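Local coordinates for protein VAPBC49 (Mycobacterium tuberculosis, PDB 5AF3) that is possibly the antitoxin of a type II toxin-antitoxin system with VapC45 as its cognate toxin, and contains a putative DNA-binding helix-turn-helix domain, at residues 79-82 with 83-86; 32-35 with 36-39; 196-199 with 200-203; 225-228 with 229-233. One frame throughout, in Å; residues are numbered along the deposited sequence.

Interaction 1. Residues 79-82 with 83-86; sequences YVLN and AFRR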
loop_
_atom_site.group_PDB
_atom_site.type_symbol
_atom_site.label_atom_id
_atom_site.label_comp_id
_atom_site.label_asym_id
_atom_site.label_seq_id
_atom_site.Cartn_x
_atom_site.Cartn_y
_atom_site.Cartn_z
ATOM N N TYR A 79 11.482 10.360 -3.994
ATOM C CA TYR A 79 11.520 8.976 -3.601
ATOM C C TYR A 79 12.563 8.764 -2.497
ATOM O O TYR A 79 12.271 8.131 -1.463
ATOM C CB TYR A 79 11.803 8.066 -4.789
ATOM C CG TYR A 79 12.094 6.634 -4.410
ATOM C CD1 TYR A 79 11.058 5.726 -4.141
ATOM C CD2 TYR A 79 13.410 6.177 -4.355
ATOM C CE1 TYR A 79 11.343 4.416 -3.818
ATOM C CE2 TYR A 79 13.694 4.889 -4.054
ATOM C CZ TYR A 79 12.672 4.014 -3.755
ATOM O OH TYR A 79 13.016 2.719 -3.449
ATOM N N VAL A 80 13.746 9.338 -2.693
ATOM C CA VAL A 80 14.833 9.198 -1.707
ATOM C C VAL A 80 14.499 9.912 -0.393
ATOM O O VAL A 80 14.656 9.329 0.667
ATOM C CB VAL A 80 16.157 9.662 -2.278
ATOM C CG1 VAL A 80 17.261 9.715 -1.183
ATOM C CG2 VAL A 80 16.607 8.664 -3.413
ATOM N N LEU A 81 14.028 11.144 -0.475
ATOM C CA LEU A 81 13.567 11.883 0.701
ATOM C C LEU A 81 12.452 11.148 1.447
ATOM O O LEU A 81 12.377 11.202 2.661
ATOM C CB LEU A 81 13.072 13.249 0.302
ATOM C CG LEU A 81 14.123 14.274 -0.133
ATOM C CD1 LEU A 81 13.412 15.535 -0.527
ATOM C CD2 LEU A 81 15.109 14.512 1.062
ATOM N N ASN A 82 11.573 10.472 0.719
ATOM C CA ASN A 82 10.556 9.655 1.388
ATOM C C ASN A 82 11.132 8.463 2.131
ATOM O O ASN A 82 10.591 8.046 3.186
ATOM C CB ASN A 82 9.478 9.206 0.410
ATOM C CG ASN A 82 8.212 8.727 1.133
ATOM O OD1 ASN A 82 7.835 9.272 2.176
ATOM N ND2 ASN A 82 7.582 7.687 0.600
ATOM N N ALA A 83 12.214 7.908 1.599
ATOM C CA ALA A 83 12.909 6.814 2.229
ATOM C C ALA A 83 13.538 7.354 3.509
ATOM O O ALA A 83 13.542 6.648 4.535
ATOM C CB ALA A 83 13.992 6.233 1.322
ATOM N N PHE A 84 14.054 8.591 3.444
ATOM C CA PHE A 84 14.593 9.247 4.652
ATOM C C PHE A 84 13.464 9.422 5.703
ATOM O O PHE A 84 13.647 9.096 6.897
ATOM C CB PHE A 84 15.238 10.624 4.344
ATOM C CG PHE A 84 16.502 10.553 3.525
ATOM C CD1 PHE A 84 17.090 9.340 3.152
ATOM C CD2 PHE A 84 17.118 11.754 3.124
ATOM C CE1 PHE A 84 18.254 9.335 2.369
ATOM C CE2 PHE A 84 18.279 11.746 2.352
ATOM C CZ PHE A 84 18.831 10.553 1.971
ATOM N N ARG A 85 12.308 9.870 5.248
ATOM C CA ARG A 85 11.151 10.144 6.110
ATOM C C ARG A 85 10.685 8.858 6.781
ATOM O O ARG A 85 10.470 8.834 7.984
ATOM C CB ARG A 85 10.005 10.722 5.295
ATOM C CG ARG A 85 8.780 11.138 6.122
ATOM C CD ARG A 85 7.702 11.722 5.237
ATOM N NE ARG A 85 7.034 10.657 4.514
ATOM C CZ ARG A 85 5.807 10.213 4.773
ATOM N NH1 ARG A 85 5.061 10.767 5.727
ATOM N NH2 ARG A 85 5.318 9.237 4.031
ATOM N N ARG A 86 10.553 7.789 5.994
ATOM C CA ARG A 86 10.217 6.453 6.505
ATOM C C ARG A 86 11.161 5.981 7.600
ATOM O O ARG A 86 10.733 5.308 8.553
ATOM C CB ARG A 86 10.251 5.441 5.350
ATOM C CG ARG A 86 9.651 4.080 5.654
ATOM C CD ARG A 86 9.659 3.217 4.368
ATOM N NE ARG A 86 8.797 3.746 3.321
ATOM C CZ ARG A 86 9.200 4.225 2.131
ATOM N NH1 ARG A 86 10.482 4.307 1.791
ATOM N NH2 ARG A 86 8.300 4.656 1.268
HETATM O O HOH W 1 10.392 6.149 -0.734
#
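Val80 and Phe84 form the tight side of this stretch of helix 72-86. They sit one turn apart, side by side and pointing the same way. With CG1 of Val80 anti to its backbone N (chi1 172°), that methyl is carried to the far end of the ring, 3.6 Å from Phe84 CZ. It also makes an off-centre CH-pi contact, CG1 lying 4.0 Å from the Phe84 ring centroid. Leu81 CD2 approaches the same ring obliquely, 4.0 Å from Phe84 CD2. Val157 and Leu161 of helix 155-161 complete this apolar patch.

Asn82 is buried too, but the two arginines that follow it are partly exposed and make the looser side. Arg85, bent at its third torsion (chi3 75°), turns its guanidinium back along the helix and grips the carboxamide of Asn82 side-on. Its NE bonds to Asn82 OD1 at 2.8 Å, nearly in line with the C=O, while Arg85 NH2 reaches the same OD1 at 3.1 Å on a lone pair. The two planes are only 13° apart, so this paired grip holds the amide's rotation. The amide's ND2 is then presented to Val28 O. Arg86 turns its guanidinium steeply to that amide and has a cation-pi partner in Tyr160. Its NH1 donates at 3.1 Å to water 1, which in turn donates at 2.8 Å to Tyr79 O. These contacts between residues three and four apart belong to a largely buried helix of the putative DNA-binding helix-turn-helix domain, packed against helix 155-161 and the loop at Val28.

Interaction 2. Residues 32-35 with 36-39; sequences ATLA and TWAD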
loop_
_atom_site.group_PDB
_atom_site.type_symbol
_atom_site.label_atom_id
_atom_site.label_comp_id
_atom_site.label_asym_id
_atom_site.label_seq_id
_atom_site.Cartn_x
_atom_site.Cartn_y
_atom_site.Cartn_z
ATOM N N ALA A 32 0.440 16.560 0.629
ATOM C CA ALA A 32 0.794 17.845 1.235
ATOM C C ALA A 32 2.296 17.901 1.507
ATOM O O ALA A 32 2.922 18.969 1.405
ATOM C CB ALA A 32 -0.040 18.101 2.545
ATOM N N THR A 33 2.869 16.742 1.841
ATOM C CA THR A 33 4.298 16.633 2.085
ATOM C C THR A 33 5.066 16.964 0.803
ATOM O O THR A 33 6.020 17.742 0.809
ATOM C CB THR A 33 4.623 15.232 2.660
ATOM O OG1 THR A 33 3.958 15.106 3.925
ATOM C CG2 THR A 33 6.096 15.023 2.873
ATOM N N LEU A 34 4.640 16.366 -0.306
ATOM C CA LEU A 34 5.257 16.628 -1.596
ATOM C C LEU A 34 5.161 18.093 -1.995
ATOM O O LEU A 34 6.122 18.652 -2.533
ATOM C CB LEU A 34 4.592 15.769 -2.691
ATOM C CG LEU A 34 4.951 14.288 -2.695
ATOM C CD1 LEU A 34 4.231 13.670 -3.867
ATOM C CD2 LEU A 34 6.461 14.048 -2.847
ATOM N N ALA A 35 4.019 18.702 -1.707
ATOM C CA ALA A 35 3.804 20.100 -2.011
ATOM C C ALA A 35 4.843 20.924 -1.259
ATOM O O ALA A 35 5.454 21.813 -1.851
ATOM C CB ALA A 35 2.399 20.519 -1.642
ATOM N N THR A 36 5.054 20.617 0.027
ATOM C CA THR A 36 6.067 21.332 0.836
ATOM C C THR A 36 7.453 21.164 0.218
ATOM O O THR A 36 8.194 22.152 0.074
ATOM C CB THR A 36 6.056 20.878 2.345
ATOM O OG1 THR A 36 4.755 21.122 2.901
ATOM C CG2 THR A 36 7.088 21.633 3.159
ATOM N N TRP A 37 7.783 19.932 -0.199
ATOM C CA TRP A 37 9.073 19.663 -0.821
ATOM C C TRP A 37 9.292 20.402 -2.150
ATOM O O TRP A 37 10.393 20.805 -2.433
ATOM C CB TRP A 37 9.301 18.175 -1.015
ATOM C CG TRP A 37 9.336 17.367 0.298
ATOM C CD1 TRP A 37 9.355 17.871 1.573
ATOM C CD2 TRP A 37 9.351 15.943 0.428
ATOM N NE1 TRP A 37 9.382 16.851 2.491
ATOM C CE2 TRP A 37 9.404 15.652 1.820
ATOM C CE3 TRP A 37 9.369 14.881 -0.494
ATOM C CZ2 TRP A 37 9.439 14.333 2.317
ATOM C CZ3 TRP A 37 9.394 13.573 -0.007
ATOM C CH2 TRP A 37 9.423 13.311 1.397
ATOM N N ALA A 38 8.236 20.540 -2.955
ATOM C CA ALA A 38 8.313 21.158 -4.287
ATOM C C ALA A 38 8.260 22.684 -4.249
ATOM O O ALA A 38 8.810 23.355 -5.133
ATOM C CB ALA A 38 7.200 20.603 -5.186
ATOM N N ASP A 39 7.570 23.209 -3.239
ATOM C CA ASP A 39 7.434 24.656 -2.990
ATOM C C ASP A 39 8.165 25.006 -1.695
ATOM O O ASP A 39 8.868 26.014 -1.621
ATOM C CB ASP A 39 5.960 25.046 -2.848
ATOM C CG ASP A 39 5.093 24.547 -4.003
ATOM O OD1 ASP A 39 5.603 24.447 -5.145
ATOM O OD2 ASP A 39 3.893 24.253 -3.775
#
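Thr33 and Trp37 meet on helix 31-38, which follows helix 20-27 after a short turn in the putative DNA-binding helix-turn-helix domain and is probably its recognition helix. The threonine methyl lies over one face of the indole, toward its rim. CG2 of Thr33 sits over the CE2-CZ2 bond of the six-membered ring, 3.5 Å from Trp37 CZ2. What brings it there is the first torsion of Thr33 (chi1 -63°), which sets CG2 anti to the backbone N and points it the same way as the indole. The carbonyl oxygen of Thr33 also lies over a face of the ring system, 3.4 Å from Trp37 CG. Leu34 comes from another direction: its CD2 approaches obliquely, 3.8 Å from Trp37 CE3. Beyond the indole stand Ile56, Ile57 and, on helix 72-86, Leu81, so this flank is buried.

The opposite character appears at the exposed Thr36. Ala32 O accepts two donors from this one residue, the backbone N at 3.0 Å and the hydroxyl OG1 at 3.2 Å, arriving from opposite faces of the carbonyl plane. The hydroxyl thus donates back to its own helix. At the last turn Ala35 O takes the Asp39 N-H at 2.9 Å and a weak second bond from Ala38 N, while the Asp39 carboxylate turns to a salt bridge with Arg69. Coming straight after the short turn from helix 20-27, with Leu34 packed on that helix and both Leu34 and Trp37 on helix 72-86, the segment is placed as the second helix of a helix-turn-helix unit would be.

Interaction 3. Residues 196-199 with 200-203; sequences PVFD and GSGV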
loop_
_atom_site.group_PDB
_atom_site.type_symbol
_atom_site.label_atom_id
_atom_site.label_comp_id
_atom_site.label_asym_id
_atom_site.label_seq_id
_atom_site.Cartn_x
_atom_site.Cartn_y
_atom_site.Cartn_z
ATOM N N PRO A 196 3.613 3.934 -13.429
ATOM C CA PRO A 196 4.043 2.591 -13.033
ATOM C C PRO A 196 3.832 1.518 -14.150
ATOM O O PRO A 196 2.707 1.356 -14.632
ATOM C CB PRO A 196 3.147 2.283 -11.835
ATOM C CG PRO A 196 2.864 3.635 -11.250
ATOM C CD PRO A 196 2.675 4.527 -12.450
ATOM N N VAL A 197 4.899 0.850 -14.551
ATOM C CA VAL A 197 4.830 -0.294 -15.502
ATOM C C VAL A 197 5.443 -1.524 -14.930
ATOM O O VAL A 197 6.373 -1.439 -14.089
ATOM C CB VAL A 197 5.506 0.054 -16.914
ATOM C CG1 VAL A 197 4.819 1.210 -17.601
ATOM C CG2 VAL A 197 7.014 0.294 -16.757
ATOM N N PHE A 198 4.923 -2.686 -15.358
ATOM C CA PHE A 198 5.575 -3.947 -15.140
ATOM C C PHE A 198 6.887 -3.868 -15.943
ATOM O O PHE A 198 6.865 -3.706 -17.161
ATOM C CB PHE A 198 4.691 -5.091 -15.653
ATOM C CG PHE A 198 3.422 -5.289 -14.852
ATOM C CD1 PHE A 198 3.455 -6.028 -13.674
ATOM C CD2 PHE A 198 2.201 -4.791 -15.316
ATOM C CE1 PHE A 198 2.242 -6.271 -12.930
ATOM C CE2 PHE A 198 1.007 -4.982 -14.584
ATOM C CZ PHE A 198 1.028 -5.707 -13.393
ATOM N N ASP A 199 8.026 -3.926 -15.243
ATOM C CA ASP A 199 9.350 -3.845 -15.912
ATOM C C ASP A 199 9.439 -4.948 -16.994
ATOM O O ASP A 199 10.036 -4.751 -18.057
ATOM C CB ASP A 199 10.452 -4.049 -14.873
ATOM C CG ASP A 199 11.859 -3.811 -15.430
ATOM O OD1 ASP A 199 12.029 -2.919 -16.303
ATOM O OD2 ASP A 199 12.774 -4.489 -14.916
ATOM N N GLY A 200 8.847 -6.100 -16.696
ATOM C CA GLY A 200 8.982 -7.292 -17.526
ATOM C C GLY A 200 8.218 -7.269 -18.841
ATOM O O GLY A 200 8.610 -7.955 -19.794
ATOM N N SER A 201 7.133 -6.501 -18.913
ATOM C CA SER A 201 6.382 -6.373 -20.196
ATOM C C SER A 201 6.199 -4.940 -20.706
ATOM O O SER A 201 5.696 -4.741 -21.811
ATOM C CB SER A 201 5.009 -7.029 -20.010
ATOM O OG SER A 201 4.240 -6.253 -19.088
ATOM N N GLY A 202 6.562 -3.934 -19.891
ATOM C CA GLY A 202 6.357 -2.528 -20.236
ATOM C C GLY A 202 4.909 -2.060 -20.195
ATOM O O GLY A 202 4.593 -0.936 -20.613
ATOM N N VAL A 203 4.022 -2.905 -19.636
ATOM C CA VAL A 203 2.596 -2.551 -19.501
ATOM C C VAL A 203 2.303 -1.716 -18.254
ATOM O O VAL A 203 2.802 -2.031 -17.200
ATOM C CB VAL A 203 1.713 -3.838 -19.462
ATOM C CG1 VAL A 203 0.226 -3.514 -19.137
ATOM C CG2 VAL A 203 1.879 -4.613 -20.780
#
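The Phe198 ring is approached obliquely by two oxygens of the turn that follows it, Val203 O and Ser201 OG. The first lies 3.4 Å from Phe198 CD2; the second is nearer the root of the side chain, 3.7 Å from Phe198 CB. Val203 CB adds a loose apolar touch on the CD2 side, and further out the phenyl packs on Val208 of helix 206-213 and on Val227. The other flat group, the Asp199 carboxylate, leaves the turn altogether and pairs with Arg191 in a salt bridge.

Backbone bonds set the shape, a tight reversal of beta-hairpin type containing an alpha-turn. It starts from strand 197-198, an outermost strand, within this chain, of the antiparallel sheet in the DUF433 region; the returning arm is not regular strand. Phe198 O accepts from Gly202 N at 2.8 Å and, weakly, from Ser201 N. Asp199 and Gly200 have helical backbone angles, Ser201 lies in the bridging region, and Gly202 is left-handed (phi 72°), sending the chain back alongside the strand. Once it has reversed, Phe198 N donates to Val203 O at 2.9 Å, and that same oxygen receives a CA-H contact from Val197 CA at 3.2 Å. Ser201 holds OG between its backbone N and carbonyl carbon (chi1 68°), within a weak 3.4 Å bond of Val203 N; OG is also hydrogen-bonded to Tyr225 O.

Interaction 4. Residues 225-228 with 229-233; sequences YGVT and PDQLR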
loop_
_atom_site.group_PDB
_atom_site.type_symbol
_atom_site.label_atom_id
_atom_site.label_comp_id
_atom_site.label_asym_id
_atom_site.label_seq_id
_atom_site.Cartn_x
_atom_site.Cartn_y
_atom_site.Cartn_z
ATOM N N TYR A 225 -1.445 -9.613 -20.944
ATOM C CA TYR A 225 -0.618 -8.444 -20.597
ATOM C C TYR A 225 0.846 -8.784 -20.274
ATOM O O TYR A 225 1.629 -7.914 -19.873
ATOM C CB TYR A 225 -1.283 -7.588 -19.490
ATOM C CG TYR A 225 -2.528 -6.904 -20.040
ATOM C CD1 TYR A 225 -2.455 -5.658 -20.668
ATOM C CD2 TYR A 225 -3.773 -7.542 -19.988
ATOM C CE1 TYR A 225 -3.602 -5.044 -21.223
ATOM C CE2 TYR A 225 -4.900 -6.952 -20.538
ATOM C CZ TYR A 225 -4.824 -5.693 -21.133
ATOM O OH TYR A 225 -5.980 -5.146 -21.691
ATOM N N GLY A 226 1.197 -10.055 -20.451
ATOM C CA GLY A 226 2.614 -10.479 -20.425
ATOM C C GLY A 226 3.223 -10.542 -19.040
ATOM O O GLY A 226 4.403 -10.252 -18.861
ATOM N N VAL A 227 2.397 -10.884 -18.054
ATOM C CA VAL A 227 2.855 -11.008 -16.672
ATOM C C VAL A 227 2.309 -12.334 -16.190
ATOM O O VAL A 227 1.671 -13.068 -16.953
ATOM C CB VAL A 227 2.322 -9.851 -15.753
ATOM C CG1 VAL A 227 3.047 -8.568 -16.039
ATOM C CG2 VAL A 227 0.839 -9.655 -15.921
ATOM N N THR A 228 2.551 -12.634 -14.919
ATOM C CA THR A 228 2.071 -13.851 -14.324
ATOM C C THR A 228 0.853 -13.518 -13.441
ATOM O O THR A 228 0.679 -12.344 -13.083
ATOM C CB THR A 228 3.246 -14.499 -13.560
ATOM O OG1 THR A 228 3.060 -15.914 -13.471
ATOM C CG2 THR A 228 3.353 -13.925 -12.224
ATOM N N PRO A 229 -0.036 -14.513 -13.138
ATOM C CA PRO A 229 -1.124 -14.267 -12.177
ATOM C C PRO A 229 -0.652 -13.795 -10.813
ATOM O O PRO A 229 -1.264 -12.879 -10.237
ATOM C CB PRO A 229 -1.839 -15.634 -12.092
ATOM C CG PRO A 229 -1.601 -16.238 -13.421
ATOM C CD PRO A 229 -0.161 -15.865 -13.737
ATOM N N ASP A 230 0.428 -14.386 -10.299
ATOM C CA ASP A 230 0.990 -13.944 -9.013
ATOM C C ASP A 230 1.436 -12.483 -9.046
ATOM O O ASP A 230 1.189 -11.726 -8.101
ATOM C CB ASP A 230 2.141 -14.840 -8.585
ATOM C CG ASP A 230 1.658 -16.150 -7.955
ATOM O OD1 ASP A 230 0.437 -16.294 -7.692
ATOM O OD2 ASP A 230 2.507 -17.027 -7.722
ATOM N N GLN A 231 2.084 -12.093 -10.135
ATOM C CA GLN A 231 2.457 -10.692 -10.356
ATOM C C GLN A 231 1.244 -9.761 -10.410
ATOM O O GLN A 231 1.290 -8.637 -9.869
ATOM C CB GLN A 231 3.282 -10.546 -11.632
ATOM C CG GLN A 231 4.703 -11.055 -11.486
ATOM C CD GLN A 231 5.455 -10.990 -12.778
ATOM O OE1 GLN A 231 4.885 -11.209 -13.865
ATOM N NE2 GLN A 231 6.746 -10.682 -12.686
ATOM N N LEU A 232 0.161 -10.207 -11.044
ATOM C CA LEU A 232 -1.061 -9.405 -11.054
ATOM C C LEU A 232 -1.612 -9.208 -9.647
ATOM O O LEU A 232 -2.047 -8.112 -9.317
ATOM C CB LEU A 232 -2.162 -10.030 -11.905
ATOM C CG LEU A 232 -2.186 -9.847 -13.391
ATOM C CD1 LEU A 232 -3.412 -10.603 -13.944
ATOM C CD2 LEU A 232 -2.161 -8.329 -13.827
ATOM N N ARG A 233 -1.658 -10.286 -8.849
ATOM C CA ARG A 233 -2.161 -10.166 -7.472
ATOM C C ARG A 233 -1.310 -9.162 -6.696
ATOM O O ARG A 233 -1.849 -8.289 -5.973
ATOM C CB ARG A 233 -2.195 -11.525 -6.765
ATOM C CG ARG A 233 -3.347 -12.427 -7.214
ATOM C CD ARG A 233 -3.123 -13.914 -6.796
ATOM N NE ARG A 233 -3.946 -14.769 -7.632
ATOM C CZ ARG A 233 -3.504 -15.660 -8.516
ATOM N NH1 ARG A 233 -2.204 -15.921 -8.675
ATOM N NH2 ARG A 233 -4.393 -16.331 -9.225
HETATM O O HOH W 2 1.511 -16.996 -11.100
#
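Thr228 N donates to the side-chain oxygen of Gln231, OE1, at 2.9 Å, the donor tilted 16° from the amide plane. With Thr228 at the N-cap and Gln231 three residues on, this is one half of a capping box at the start of helix 229-236. That helix follows helix 218-225 after a short loop, consistent with the helix-turn-helix clan to which the DUF433 family belongs. Gln231 is extended beyond CG and reaches back past the helix start. Its NE2 is held by Asp182 O, so both ends of the amide have a partner.

The other half of the box is not made. Thr228 carries OG1 anti to its backbone N (chi1 -154°), which turns the hydroxyl away from Gln231 N, where a capping bond would go, and puts CG2 there instead, 3.1 Å from Gln231 N. Water 2 lies 3.0 Å from Thr228 OG1 and accepts from Asp230 N at 2.9 Å, serving one of the N-H groups of the first turn. Pro229, in the first helical position, has no N-H to satisfy. The regular helical bonding opens with Leu232 N to Thr228 O at 3.0 Å.

On the inner side Val227 CG2 meets Leu232 CD2 at 3.9 Å, and Leu232 continues onto Phe218 and Val221. Arg233 has a cation-pi partner in Phe218 and packs on His159 of the second subunit; its NH1 forms a salt bridge of 2.8 Å with Asp230 OD1, whose hydrogen bond is weak.

From the N terminus the order is interaction 2, interaction 1, interaction 3, interaction 4. Each joins adjoining residues, so they run in series and none nests in or crosses another. Interactions 2 and 1 are single turns of helices 31-38 and 72-86, and they touch within the putative helix-turn-helix domain, where Trp37 packs against Leu81 and Asn82. Interaction 3 closes the tight turn after strand 197-198, and interaction 4 starts helix 229-236. These two meet at Tyr225 to Val227, fixing the strand's turn against the loop between the last two helices. Interactions 1 and 3 stay apart, their nearest atoms about 11 Å from each other.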